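PDB 2QY1: pectate lyase II from Xanthomonas campestris pv. campestris, which probably cleaves pectate, the polygalacturonate of plant cell walls, by beta-elimination. Local coordinates for residues Q27-S32 and L39-T44; D114-E119 and I129-N134. The protein carries 2 engineered substitutions. All coordinates share one frame; numbering follows the deposited sequence.

Both contacts belong to the apolar interior of a parallel beta-helix: one covers its end, the other fills its middle. Contact 2 is the core case: strands 116-119 and 129-137 belong to different sheets, every touching residue is buried, and the centre lies about 6 Å from that of the chain. In contact 1, whose centre is about 22 Å from the chain centre, a helix covers strand 39-43, and the interface is partly buried. No hydrogen bond crosses either gap. They differ in what surrounds the aliphatic groups: the helix carries polar residues on its outer side, whereas strand 129-137 carries an inward-turned asparagine bonded within the wall.

Contact 1 (Q27-S32 and L39-T44); sequences QSAIDS and LVLNYT
No flat group enters the gap where Ala-29 and Ile-30 meet Leu-39 and Leu-41; the planar groups lie at its margins. On the helix, the amide of Gln-27 has the carboxylate of Asp-31 at its edge, nearly in plane: NE2 donates to Asp-31 OD1 at 2.8 Å with an N-H...O angle of 155°, arriving from above the carboxylate plane. Gln-27 OE1 is taken by the backbone N of Gln-67. On the strand, the Tyr-43 ring meets Phe-86 edge-to-face, and its hydroxyl is hydrogen-bonded to Ala-83 O.

Between these margins the side chains that meet are all aliphatic. Leu-41 divides its two methyls between neighbouring helix residues: CD2 meets Ala-29 CB at 3.6 Å, and CD1 lies 3.8 Å from Ile-30 CG1, the two side chains crossing at about a right angle. The helix and strand segments run antiparallel, their axes 10.0 Å apart at closest approach. This is the N-terminal cap of the parallel beta-helix, an amphipathic helix laid over the first coil, as in related pectate lyases. Ile-30 also touches Val-66 and Ile-68 on strand 65-69, so the cap spans two sheets of the coil.

Leu-39 reaches the helix by another route. With CG anti to the backbone N (chi1 173°), it brings CD2 to 3.9 Å from the carbonyl oxygen of Ala-29 and 4.3 Å from Ile-30 CG1. Met-26, one turn before Ile-30 on the same helix, continues the cover over Leu-41 and reaches Tyr-43.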
loop_
_atom_site.group_PDB
_atom_site.type_symbol
_atom_site.label_atom_id
_atom_site.label_comp_id
_atom_site.label_asym_id
_atom_site.label_seq_id
_atom_site.Cartn_x
_atom_site.Cartn_y
_atom_site.Cartn_z
ATOM N N GLN A 27 -19.272 5.343 7.742
ATOM C CA GLN A 27 -19.025 4.920 9.120
ATOM C C GLN A 27 -20.299 4.397 9.779
ATOM O O GLN A 27 -20.278 3.347 10.423
ATOM C CB GLN A 27 -18.421 6.058 9.951
ATOM C CG GLN A 27 -17.914 5.613 11.325
ATOM C CD GLN A 27 -16.797 4.586 11.230
ATOM O OE1 GLN A 27 -15.705 4.884 10.751
ATOM N NE2 GLN A 27 -17.065 3.372 11.693
ATOM N N SER A 28 -21.401 5.125 9.606
ATOM C CA SER A 28 -22.693 4.714 10.161
ATOM C C SER A 28 -23.102 3.318 9.688
ATOM O O SER A 28 -23.581 2.507 10.484
ATOM C CB SER A 28 -23.783 5.734 9.820
ATOM O OG SER A 28 -25.038 5.307 10.319
ATOM N N ALA A 29 -22.903 3.045 8.400
ATOM C CA ALA A 29 -23.245 1.746 7.816
ATOM C C ALA A 29 -22.361 0.623 8.364
ATOM O O ALA A 29 -22.833 -0.493 8.582
ATOM C CB ALA A 29 -23.171 1.804 6.296
ATOM N N ILE A 30 -21.087 0.928 8.589
ATOM C CA ILE A 30 -20.163 -0.004 9.239
ATOM C C ILE A 30 -20.560 -0.246 10.701
ATOM O O ILE A 30 -20.562 -1.388 11.158
ATOM C CB ILE A 30 -18.695 0.485 9.134
ATOM C CG1 ILE A 30 -18.230 0.423 7.679
ATOM C CG2 ILE A 30 -17.757 -0.360 10.002
ATOM C CD1 ILE A 30 -17.058 1.311 7.378
ATOM N N ASP A 31 -20.908 0.829 11.415
ATOM C CA ASP A 31 -21.303 0.748 12.825
ATOM C C ASP A 31 -22.561 -0.103 13.029
ATOM O O ASP A 31 -22.664 -0.843 14.013
ATOM C CB ASP A 31 -21.542 2.147 13.416
ATOM C CG ASP A 31 -20.276 3.003 13.490
ATOM O OD1 ASP A 31 -19.149 2.483 13.311
ATOM O OD2 ASP A 31 -20.417 4.219 13.735
ATOM N N SER A 32 -23.507 0.008 12.096
ATOM C CA SER A 32 -24.783 -0.710 12.164
ATOM C C SER A 32 -24.652 -2.187 11.790
ATOM O O SER A 32 -25.452 -3.017 12.218
ATOM C CB SER A 32 -25.814 -0.040 11.249
ATOM O OG SER A 32 -26.056 1.298 11.648
ATOM N N LEU A 39 -21.112 -7.092 3.814
ATOM C CA LEU A 39 -21.549 -5.708 3.655
ATOM C C LEU A 39 -20.824 -5.089 2.460
ATOM O O LEU A 39 -19.594 -5.123 2.391
ATOM C CB LEU A 39 -21.261 -4.896 4.927
ATOM C CG LEU A 39 -21.492 -3.378 4.897
ATOM C CD1 LEU A 39 -22.984 -3.031 4.865
ATOM C CD2 LEU A 39 -20.801 -2.692 6.073
ATOM N N VAL A 40 -21.582 -4.531 1.522
ATOM C CA VAL A 40 -20.986 -3.857 0.368
ATOM C C VAL A 40 -21.359 -2.384 0.389
ATOM O O VAL A 40 -22.539 -2.033 0.399
ATOM C CB VAL A 40 -21.395 -4.505 -0.980
ATOM C CG1 VAL A 40 -20.778 -3.746 -2.159
ATOM C CG2 VAL A 40 -20.972 -5.961 -1.020
ATOM N N LEU A 41 -20.340 -1.531 0.400
ATOM C CA LEU A 41 -20.544 -0.092 0.433
ATOM C C LEU A 41 -20.136 0.558 -0.882
ATOM O O LEU A 41 -18.985 0.453 -1.312
ATOM C CB LEU A 41 -19.781 0.535 1.608
ATOM C CG LEU A 41 -20.082 -0.025 3.002
ATOM C CD1 LEU A 41 -19.079 0.487 4.024
ATOM C CD2 LEU A 41 -21.501 0.300 3.444
ATOM N N ASN A 42 -21.101 1.215 -1.518
ATOM C CA ASN A 42 -20.866 1.959 -2.743
ATOM C C ASN A 42 -20.673 3.434 -2.412
ATOM O O ASN A 42 -21.642 4.153 -2.147
ATOM C CB ASN A 42 -22.039 1.748 -3.718
ATOM C CG ASN A 42 -21.942 2.613 -4.969
ATOM O OD1 ASN A 42 -22.912 3.267 -5.358
ATOM N ND2 ASN A 42 -20.784 2.609 -5.610
ATOM N N TYR A 43 -19.417 3.875 -2.409
ATOM C CA TYR A 43 -19.095 5.270 -2.109
ATOM C C TYR A 43 -19.272 6.173 -3.330
ATOM O O TYR A 43 -18.596 5.998 -4.343
ATOM C CB TYR A 43 -17.680 5.418 -1.541
ATOM C CG TYR A 43 -17.281 6.865 -1.360
ATOM C CD1 TYR A 43 -17.916 7.669 -0.410
ATOM C CD2 TYR A 43 -16.290 7.442 -2.159
ATOM C CE1 TYR A 43 -17.565 9.013 -0.247
ATOM C CE2 TYR A 43 -15.930 8.783 -2.005
ATOM C CZ TYR A 43 -16.571 9.560 -1.046
ATOM O OH TYR A 43 -16.226 10.886 -0.896
ATOM N N THR A 44 -20.166 7.151 -3.202
ATOM C CA THR A 44 -20.579 8.001 -4.324
ATOM C C THR A 44 -20.120 9.455 -4.195
ATOM O O THR A 44 -20.313 10.253 -5.115
ATOM C CB THR A 44 -22.116 8.001 -4.486
ATOM O OG1 THR A 44 -22.715 8.561 -3.311
ATOM C CG2 THR A 44 -22.641 6.588 -4.697
#

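Contact 2 (D114-E119 and I129-N134); sequences DSISLE and IWVDHN
Ile-116 and Val-131 point at each other tip to tip across the inside of the beta-helix, CD1 of the isoleucine 3.9 Å from CG1 of the valine. Their remaining branches also approach, with 4.1 Å between Ile-116 CG2 and Val-131 CG2. Leu-118 and Ile-129 instead slide past each other in opposite directions: Ile-129 turns CG1 anti to its carbonyl carbon (chi1 -44°), which puts CG2 anti to N, and that methyl fits against both ends of the leucine fork, 3.9 Å from Leu-118 CD1 and likewise 3.9 Å from Leu-118 CD2.

Asn-134 crosses Ile-116 at a slant, its ND2 4.0 Å from Ile-116 CD1. This polar group is buried but satisfied within the wall, ND2 by Ile-99 O and OD1 by Met-102 N, leaving a van der Waals contact with the methyl. Where the strand is interrupted, His-133 ND1 donates to Asp-132 OD2 at 2.7 Å, almost exactly in the imidazole plane, while NE2 is held by Ala-329 O.

Strand 116-119 lies between strands 87-91 and 155-158 in one parallel sheet, and strand 129-137 between strands 97-105 and 164-174 in the facing wall, where Ile-104 and Val-164 extend the apolar filling into the adjacent coils.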
loop_
_atom_site.group_PDB
_atom_site.type_symbol
_atom_site.label_atom_id
_atom_site.label_comp_id
_atom_site.label_asym_id
_atom_site.label_seq_id
_atom_site.Cartn_x
_atom_site.Cartn_y
_atom_site.Cartn_z
ATOM N N ASP A 114 -3.239 8.804 7.518
ATOM C CA ASP A 114 -3.059 7.522 6.837
ATOM C C ASP A 114 -4.185 7.296 5.836
ATOM O O ASP A 114 -5.359 7.474 6.159
ATOM C CB ASP A 114 -2.987 6.363 7.840
ATOM C CG ASP A 114 -2.045 5.250 7.388
ATOM O OD1 ASP A 114 -1.285 4.741 8.241
ATOM O OD2 ASP A 114 -2.059 4.884 6.192
ATOM N N SER A 115 -3.808 6.915 4.619
ATOM C CA SER A 115 -4.756 6.725 3.521
ATOM C C SER A 115 -5.472 5.383 3.633
ATOM O O SER A 115 -6.694 5.331 3.747
ATOM C CB SER A 115 -4.061 6.868 2.165
ATOM O OG SER A 115 -3.596 8.191 1.967
ATOM N N ILE A 116 -4.703 4.301 3.586
ATOM C CA ILE A 116 -5.243 2.960 3.785
ATOM C C ILE A 116 -4.337 2.254 4.787
ATOM O O ILE A 116 -3.161 2.010 4.507
ATOM C CB ILE A 116 -5.349 2.172 2.453
ATOM C CG1 ILE A 116 -6.324 2.873 1.492
ATOM C CG2 ILE A 116 -5.773 0.720 2.708
ATOM C CD1 ILE A 116 -6.271 2.371 0.047
ATOM N N SER A 117 -4.884 1.954 5.960
ATOM C CA SER A 117 -4.096 1.381 7.042
ATOM C C SER A 117 -4.712 0.095 7.564
ATOM O O SER A 117 -5.896 0.056 7.904
ATOM C CB SER A 117 -3.947 2.388 8.186
ATOM O OG SER A 117 -3.290 1.802 9.297
ATOM N N LEU A 118 -3.891 -0.948 7.631
ATOM C CA LEU A 118 -4.291 -2.235 8.175
ATOM C C LEU A 118 -3.469 -2.490 9.428
ATOM O O LEU A 118 -2.244 -2.397 9.396
ATOM C CB LEU A 118 -4.044 -3.344 7.144
ATOM C CG LEU A 118 -4.425 -3.078 5.681
ATOM C CD1 LEU A 118 -3.991 -4.242 4.787
ATOM C CD2 LEU A 118 -5.921 -2.805 5.526
ATOM N N GLU A 119 -4.129 -2.803 10.539
ATOM C CA GLU A 119 -3.398 -2.946 11.800
ATOM C C GLU A 119 -3.915 -4.017 12.747
ATOM O O GLU A 119 -5.097 -4.051 13.099
ATOM C CB GLU A 119 -3.274 -1.599 12.530
ATOM C CG GLU A 119 -4.410 -0.623 12.266
ATOM C CD GLU A 119 -4.081 0.786 12.712
ATOM O OE1 GLU A 119 -3.678 0.960 13.881
ATOM O OE2 GLU A 119 -4.234 1.718 11.891
ATOM N N ILE A 129 -7.056 -9.461 3.019
ATOM C CA ILE A 129 -7.398 -8.096 2.636
ATOM C C ILE A 129 -6.970 -7.868 1.188
ATOM O O ILE A 129 -5.878 -8.275 0.786
ATOM C CB ILE A 129 -6.722 -7.033 3.556
ATOM C CG1 ILE A 129 -6.801 -7.418 5.048
ATOM C CG2 ILE A 129 -7.293 -5.627 3.281
ATOM C CD1 ILE A 129 -8.214 -7.481 5.657
ATOM N N TRP A 130 -7.840 -7.234 0.407
ATOM C CA TRP A 130 -7.534 -6.908 -0.976
ATOM C C TRP A 130 -7.630 -5.407 -1.182
ATOM O O TRP A 130 -8.722 -4.841 -1.162
ATOM C CB TRP A 130 -8.491 -7.639 -1.925
ATOM C CG TRP A 130 -8.090 -7.594 -3.381
ATOM C CD1 TRP A 130 -6.822 -7.476 -3.889
ATOM C CD2 TRP A 130 -8.964 -7.720 -4.515
ATOM N NE1 TRP A 130 -6.857 -7.504 -5.266
ATOM C CE2 TRP A 130 -8.157 -7.652 -5.676
ATOM C CE3 TRP A 130 -10.352 -7.875 -4.662
ATOM C CZ2 TRP A 130 -8.692 -7.731 -6.970
ATOM C CZ3 TRP A 130 -10.884 -7.954 -5.949
ATOM C CH2 TRP A 130 -10.052 -7.885 -7.087
ATOM N N VAL A 131 -6.475 -4.768 -1.352
ATOM C CA VAL A 131 -6.406 -3.337 -1.635
ATOM C C VAL A 131 -6.128 -3.211 -3.135
ATOM O O VAL A 131 -5.012 -3.463 -3.582
ATOM C CB VAL A 131 -5.306 -2.644 -0.784
ATOM C CG1 VAL A 131 -5.183 -1.153 -1.136
ATOM C CG2 VAL A 131 -5.595 -2.819 0.713
ATOM N N ASP A 132 -7.151 -2.841 -3.908
ATOM C CA ASP A 132 -7.088 -2.978 -5.369
ATOM C C ASP A 132 -7.623 -1.764 -6.132
ATOM O O ASP A 132 -8.662 -1.213 -5.781
ATOM C CB ASP A 132 -7.850 -4.244 -5.787
ATOM C CG ASP A 132 -7.818 -4.489 -7.286
ATOM O OD1 ASP A 132 -6.782 -4.968 -7.801
ATOM O OD2 ASP A 132 -8.845 -4.227 -7.947
ATOM N N HIS A 133 -6.909 -1.355 -7.183
ATOM C CA HIS A 133 -7.376 -0.281 -8.076
ATOM C C HIS A 133 -7.783 1.008 -7.352
ATOM O O HIS A 133 -8.813 1.614 -7.661
ATOM C CB HIS A 133 -8.521 -0.779 -8.970
ATOM C CG HIS A 133 -8.058 -1.559 -10.159
ATOM N ND1 HIS A 133 -8.033 -2.937 -10.184
ATOM C CD2 HIS A 133 -7.590 -1.152 -11.363
ATOM C CE1 HIS A 133 -7.578 -3.345 -11.355
ATOM N NE2 HIS A 133 -7.300 -2.282 -12.089
ATOM N N ASN A 134 -6.969 1.416 -6.388
ATOM C CA ASN A 134 -7.148 2.695 -5.721
ATOM C C ASN A 134 -6.100 3.682 -6.217
ATOM O O ASN A 134 -5.017 3.281 -6.661
ATOM C CB ASN A 134 -7.059 2.534 -4.196
ATOM C CG ASN A 134 -8.044 1.506 -3.656
ATOM O OD1 ASN A 134 -9.250 1.738 -3.638
ATOM N ND2 ASN A 134 -7.527 0.360 -3.215
#